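Local coordinates for putative transcriptional regulator protein (Vibrio parahaemolyticus, PDB 3ER6) that probably acts as a sequence-specific DNA-binding transcription regulator of the AraC type, this chain being its DJ-1/PfpI-like (glutaminase-I-type) domain rather than its helix-turn-helix part, at residues A[117-122]-A[144-149]; A[129-134]-A[150-155]. The protein carries 1 engineered substitution. One frame throughout, in Å; residues are numbered along the deposited sequence.

Interaction 1 of 2, residues A[117-122]-A[144-149]; sequences GIFVVA and ELFPEI
Phe119 meets both Leu145 and Phe146 across this contact. It is the first residue of 117-122 to reach the other segment. Its CG stands anti to its own carbonyl carbon (chi1 -78°), and this brings the CD2-CE2 side of the ring to the partners. Leu145 CD1 arrives at the ring edge, close to the ring plane, 3.9 Å from Phe119 CE2. The two side chains cross at about a right angle. Phe119 CD2 also lies 3.8 Å from Phe146 CE2, near the plane of the Phe146 ring and at its rim. The backbone of Phe119 takes part as well. Its O atom approaches Phe146 CZ at 3.7 Å.

The two segments belong to helix 117-124 and to the end of helix 136-145 with the turn that follows. In this DJ-1/PfpI-type alpha/beta domain, helix 117-124 comes directly after central strand 110-114. Ile118 and Val121 pack on that strand and on strand 163-166, while Phe119 and Ala122 serve the contact with the second helix. Phe142 of helix 136-145, four residues before Phe146, touches Ala122 and meets the Phe119 ring edge-to-face.

Ala122 comes next, one helical turn after Phe119. Its methyl sits almost exactly over the centre of the Phe146 ring. CB is 3.5 Å from the ring centroid and 3° off the normal, a clear CH-pi contact. Leu145 CB lies over the opposite face, offset toward the rim, so the ring has an aliphatic carbon on each side. Phe146 is the first residue past the helix to leave helical geometry. It opens a type I beta turn, closed by a hydrogen bond from Ile149 N to Phe146 O. The turn brings Ile149 back to the helix, where its CD1 packs 3.5 Å from Ala122 CB.

Interaction 2 of 2, residues A[129-134]-A[150-155]; sequences QNKAVM and MLMTEQ
Ala132 forms two backbone hydrogen bonds to the 150-155 segment. They join the two short parallel strands of a beta-alpha-beta unit whose helix is 136-145. Met152 N donates to Ala132 O at 2.8 Å, nearly in line with the C=O bond. Ala132 N donates to Met150 O at 2.9 Å. A third bond, from Met150 N to Asn130 O, is longer at 3.1 Å and more bent, with 149° at the hydrogen. Together they make a very short parallel ladder, with Lys131 beside Met150 and Ala132 beside Leu151. The strands form a two-stranded sheet of their own, apart from the central sheet of the domain.

Beyond the ladder, water extends the pairing. Water 1 accepts from Met134 N and can donate to Met152 O. Water 2 can donate to Gln155 O at 2.7 Å, and its bond to Met134 O is weak. A type I turn from Met152 to Gln155 curves the chain here, and Gln155 NE2 bonds outside the segments to Ala157 O.

One face of the ladder carries Lys131 and Met150. Their extended side chains run alongside each other in the same direction, with Lys131 CE 4.1 Å from Met150 SD. Met152 bends at chi2 and chi3 and brings Met152 SD to 4.2 Å from Lys131 CD. The other face carries Ala132 and Leu151 and turns to helix 136-145, where both touch Phe142. Val133 presents CG1 to Gln155, and the two side chains cross at about a right angle. Leu151 holds CG anti to its own carbonyl carbon (chi1 -75°), which helps direct one branch to the 129-134 backbone. Its CD2 lies 3.7 Å from Met134 N and 4.0 Å from Met134 CB.

In the fold
From the N terminus, the chain passes through strand 110-114 into helix 117-124, which supplies the first half of interaction 1. It then reaches 129-134, the first half of interaction 2, and continues through helix 136-145. Residues 144-149 return to helix 117-124 and close the loop of interaction 1. Immediately afterwards 150-155 returns to strand 131-132 and closes interaction 2. The two loops therefore cross rather than nest. They also touch: Phe119 packs on Met134, and Ile149 on Ala132. Between them they tie helix 136-145 and the small two-stranded sheet to helix 117-124, which itself packs against the central sheet.

Interaction 1 of 2, residues A[117-122]-A[144-149]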
loop_
_atom_site.group_PDB
_atom_site.type_symbol
_atom_site.label_atom_id
_atom_site.label_comp_id
_atom_site.label_asym_id
_atom_site.label_seq_id
_atom_site.Cartn_x
_atom_site.Cartn_y
_atom_site.Cartn_z
ATOM N N GLY A 117 11.381 7.845 -3.786
ATOM C CA GLY A 117 12.636 7.091 -3.468
ATOM C C GLY A 117 13.561 7.082 -4.684
ATOM O O GLY A 117 14.815 6.976 -4.540
ATOM N N ILE A 118 12.987 7.197 -5.880
ATOM C CA ILE A 118 13.833 7.290 -7.094
ATOM C C ILE A 118 14.790 8.525 -7.063
ATOM O O ILE A 118 15.948 8.431 -7.512
ATOM C CB ILE A 118 13.012 7.184 -8.429
ATOM C CG1 ILE A 118 12.368 5.800 -8.527
ATOM C CG2 ILE A 118 13.952 7.471 -9.688
ATOM C CD1 ILE A 118 11.184 5.728 -9.438
ATOM N N PHE A 119 14.337 9.629 -6.476
ATOM C CA PHE A 119 15.151 10.832 -6.360
ATOM C C PHE A 119 16.374 10.518 -5.469
ATOM O O PHE A 119 17.458 11.097 -5.676
ATOM C CB PHE A 119 14.360 12.002 -5.736
ATOM C CG PHE A 119 13.411 12.684 -6.688
ATOM C CD1 PHE A 119 12.279 12.021 -7.179
ATOM C CD2 PHE A 119 13.646 14.013 -7.090
ATOM C CE1 PHE A 119 11.404 12.666 -8.050
ATOM C CE2 PHE A 119 12.777 14.641 -7.977
ATOM C CZ PHE A 119 11.655 13.972 -8.440
ATOM N N VAL A 120 16.196 9.666 -4.453
ATOM C CA VAL A 120 17.304 9.260 -3.579
ATOM C C VAL A 120 18.383 8.471 -4.351
ATOM O O VAL A 120 19.604 8.774 -4.276
ATOM C CB VAL A 120 16.809 8.408 -2.370
ATOM C CG1 VAL A 120 17.988 8.033 -1.461
ATOM C CG2 VAL A 120 15.722 9.176 -1.565
ATOM N N VAL A 121 17.956 7.472 -5.122
ATOM C CA VAL A 121 18.965 6.716 -5.901
ATOM C C VAL A 121 19.604 7.640 -7.010
ATOM O O VAL A 121 20.793 7.509 -7.297
ATOM C CB VAL A 121 18.409 5.392 -6.516
ATOM C CG1 VAL A 121 17.917 4.476 -5.420
ATOM C CG2 VAL A 121 17.312 5.686 -7.483
ATOM N N ALA A 122 18.831 8.567 -7.588
ATOM C CA ALA A 122 19.416 9.545 -8.551
ATOM C C ALA A 122 20.520 10.338 -7.891
ATOM O O ALA A 122 21.656 10.340 -8.382
ATOM C CB ALA A 122 18.344 10.484 -9.162
ATOM N N GLU A 144 14.380 19.027 -13.484
ATOM C CA GLU A 144 15.105 20.186 -12.955
ATOM C C GLU A 144 16.323 19.773 -12.141
ATOM O O GLU A 144 17.418 20.315 -12.313
ATOM C CB GLU A 144 14.173 21.049 -12.111
ATOM C CG GLU A 144 12.946 21.538 -12.880
ATOM C CD GLU A 144 13.310 22.364 -14.139
ATOM O OE1 GLU A 144 13.248 23.614 -14.046
ATOM O OE2 GLU A 144 13.636 21.789 -15.218
ATOM N N LEU A 145 16.174 18.747 -11.298
ATOM C CA LEU A 145 17.289 18.318 -10.432
ATOM C C LEU A 145 18.353 17.459 -11.103
ATOM O O LEU A 145 19.540 17.507 -10.720
ATOM C CB LEU A 145 16.729 17.641 -9.136
ATOM C CG LEU A 145 15.695 18.498 -8.397
ATOM C CD1 LEU A 145 15.038 17.745 -7.188
ATOM C CD2 LEU A 145 16.378 19.746 -7.923
ATOM N N PHE A 146 17.919 16.595 -12.026
ATOM C CA PHE A 146 18.790 15.620 -12.650
ATOM C C PHE A 146 18.645 15.735 -14.165
ATOM O O PHE A 146 18.224 14.773 -14.831
ATOM C CB PHE A 146 18.431 14.189 -12.173
ATOM C CG PHE A 146 18.417 14.057 -10.658
ATOM C CD1 PHE A 146 19.613 14.040 -9.929
ATOM C CD2 PHE A 146 17.193 14.031 -9.963
ATOM C CE1 PHE A 146 19.598 13.981 -8.521
ATOM C CE2 PHE A 146 17.152 13.979 -8.560
ATOM C CZ PHE A 146 18.362 13.964 -7.835
ATOM N N PRO A 147 19.005 16.904 -14.737
ATOM C CA PRO A 147 18.764 16.995 -16.174
ATOM C C PRO A 147 19.678 16.054 -16.924
ATOM O O PRO A 147 19.394 15.741 -18.078
ATOM C CB PRO A 147 19.063 18.475 -16.511
ATOM C CG PRO A 147 20.039 18.886 -15.427
ATOM C CD PRO A 147 19.483 18.152 -14.167
ATOM N N GLU A 148 20.721 15.548 -16.252
ATOM C CA GLU A 148 21.640 14.571 -16.887
ATOM C C GLU A 148 21.088 13.141 -16.908
ATOM O O GLU A 148 21.681 12.244 -17.500
ATOM C CB GLU A 148 23.005 14.582 -16.184
ATOM C CG GLU A 148 23.075 13.980 -14.736
ATOM C CD GLU A 148 22.494 14.867 -13.626
ATOM O OE1 GLU A 148 21.934 15.962 -13.927
ATOM O OE2 GLU A 148 22.592 14.452 -12.437
ATOM N N ILE A 149 19.959 12.937 -16.238
ATOM C CA ILE A 149 19.320 11.622 -16.250
ATOM C C ILE A 149 18.157 11.632 -17.261
ATOM O O ILE A 149 17.241 12.446 -17.167
ATOM C CB ILE A 149 18.851 11.192 -14.852
ATOM C CG1 ILE A 149 20.045 11.184 -13.881
ATOM C CG2 ILE A 149 18.125 9.793 -14.934
ATOM C CD1 ILE A 149 19.686 10.893 -12.409
#

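Interaction 2 of 2, residues A[129-134]-A[150-155]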
loop_
_atom_site.group_PDB
_atom_site.type_symbol
_atom_site.label_atom_id
_atom_site.label_comp_id
_atom_site.label_asym_id
_atom_site.label_seq_id
_atom_site.Cartn_x
_atom_site.Cartn_y
_atom_site.Cartn_z
ATOM N N GLN A 129 23.718 3.777 -15.942
ATOM C CA GLN A 129 23.418 4.271 -17.291
ATOM C C GLN A 129 22.754 5.635 -17.310
ATOM O O GLN A 129 22.383 6.175 -18.395
ATOM C CB GLN A 129 22.507 3.283 -18.000
ATOM C CG GLN A 129 23.155 1.937 -18.271
ATOM C CD GLN A 129 22.469 1.233 -19.451
ATOM O OE1 GLN A 129 21.637 1.839 -20.163
ATOM N NE2 GLN A 129 22.795 -0.040 -19.659
ATOM N N ASN A 130 22.547 6.197 -16.127
ATOM C CA ASN A 130 21.885 7.477 -16.066
ATOM C C ASN A 130 20.557 7.525 -16.842
ATOM O O ASN A 130 20.254 8.539 -17.464
ATOM C CB ASN A 130 22.798 8.628 -16.540
ATOM C CG ASN A 130 23.682 9.180 -15.398
ATOM O OD1 ASN A 130 24.391 10.180 -15.565
ATOM N ND2 ASN A 130 23.672 8.499 -14.246
ATOM N N LYS A 131 19.736 6.481 -16.725
ATOM C CA LYS A 131 18.343 6.582 -17.180
ATOM C C LYS A 131 17.357 6.235 -16.059
ATOM O O LYS A 131 17.629 5.362 -15.246
ATOM C CB LYS A 131 18.083 5.663 -18.387
ATOM C CG LYS A 131 19.054 5.931 -19.530
ATOM C CD LYS A 131 18.899 4.928 -20.658
ATOM C CE LYS A 131 19.490 5.529 -21.953
ATOM N NZ LYS A 131 18.829 4.985 -23.183
ATOM N N ALA A 132 16.206 6.889 -16.020
ATOM C CA ALA A 132 15.293 6.628 -14.901
ATOM C C ALA A 132 13.875 6.721 -15.381
ATOM O O ALA A 132 13.615 7.013 -16.547
ATOM C CB ALA A 132 15.504 7.664 -13.772
ATOM N N VAL A 133 12.967 6.541 -14.437
ATOM C CA VAL A 133 11.529 6.717 -14.691
ATOM C C VAL A 133 10.932 7.613 -13.588
ATOM O O VAL A 133 11.397 7.598 -12.461
ATOM C CB VAL A 133 10.821 5.320 -14.707
ATOM C CG1 VAL A 133 11.339 4.473 -15.886
ATOM C CG2 VAL A 133 11.022 4.559 -13.344
ATOM N N MET A 134 9.904 8.402 -13.890
ATOM C CA MET A 134 9.203 9.069 -12.798
ATOM C C MET A 134 7.780 9.258 -13.251
ATOM O O MET A 134 7.550 9.342 -14.481
ATOM C CB MET A 134 9.869 10.405 -12.432
ATOM C CG MET A 134 9.198 11.212 -11.292
ATOM S SD MET A 134 8.793 10.331 -9.702
ATOM C CE MET A 134 10.345 9.613 -9.367
ATOM N N MET A 150 18.211 10.760 -18.247
ATOM C CA MET A 150 17.135 10.684 -19.214
ATOM C C MET A 150 15.937 9.949 -18.629
ATOM O O MET A 150 16.072 8.809 -18.208
ATOM C CB MET A 150 17.617 9.926 -20.446
ATOM C CG MET A 150 16.646 9.919 -21.674
ATOM S SD MET A 150 17.320 8.826 -22.992
ATOM C CE MET A 150 15.833 8.557 -23.955
ATOM N N LEU A 151 14.768 10.579 -18.627
ATOM C CA LEU A 151 13.536 9.902 -18.214
ATOM C C LEU A 151 12.965 9.068 -19.361
ATOM O O LEU A 151 12.770 9.578 -20.496
ATOM C CB LEU A 151 12.490 10.913 -17.759
ATOM C CG LEU A 151 12.658 11.577 -16.397
ATOM C CD1 LEU A 151 11.458 12.537 -16.153
ATOM C CD2 LEU A 151 12.711 10.463 -15.251
ATOM N N MET A 152 12.673 7.809 -19.078
ATOM C CA MET A 152 12.145 6.911 -20.068
ATOM C C MET A 152 10.646 7.048 -19.950
ATOM O O MET A 152 10.005 6.436 -19.095
ATOM C CB MET A 152 12.622 5.514 -19.771
ATOM C CG MET A 152 14.142 5.435 -19.768
ATOM S SD MET A 152 14.951 6.104 -21.276
ATOM C CE MET A 152 14.583 4.748 -22.338
ATOM N N THR A 153 10.086 7.895 -20.794
ATOM C CA THR A 153 8.766 8.399 -20.548
ATOM C C THR A 153 7.636 7.392 -20.855
ATOM O O THR A 153 6.487 7.632 -20.505
ATOM C CB THR A 153 8.553 9.726 -21.303
ATOM O OG1 THR A 153 7.383 10.370 -20.802
ATOM C CG2 THR A 153 8.390 9.477 -22.772
ATOM N N GLU A 154 7.954 6.281 -21.497
ATOM C CA GLU A 154 6.935 5.283 -21.740
ATOM C C GLU A 154 7.116 4.015 -20.891
ATOM O O GLU A 154 6.586 2.970 -21.246
ATOM C CB GLU A 154 6.941 4.902 -23.213
ATOM C CG GLU A 154 6.624 6.064 -24.156
ATOM C CD GLU A 154 6.983 5.696 -25.577
ATOM O OE1 GLU A 154 8.132 5.213 -25.780
ATOM O OE2 GLU A 154 6.115 5.849 -26.478
ATOM N N GLN A 155 7.886 4.099 -19.805
ATOM C CA GLN A 155 8.024 2.989 -18.891
ATOM C C GLN A 155 7.606 3.398 -17.475
ATOM O O GLN A 155 7.767 4.563 -17.098
ATOM C CB GLN A 155 9.473 2.567 -18.807
ATOM C CG GLN A 155 9.947 1.790 -19.962
ATOM C CD GLN A 155 11.446 1.790 -19.991
ATOM O OE1 GLN A 155 12.035 2.242 -20.968
ATOM N NE2 GLN A 155 12.080 1.365 -18.892
HETATM O O HOH W 1 9.112 7.875 -16.736
HETATM O O HOH W 2 7.189 6.261 -15.088
#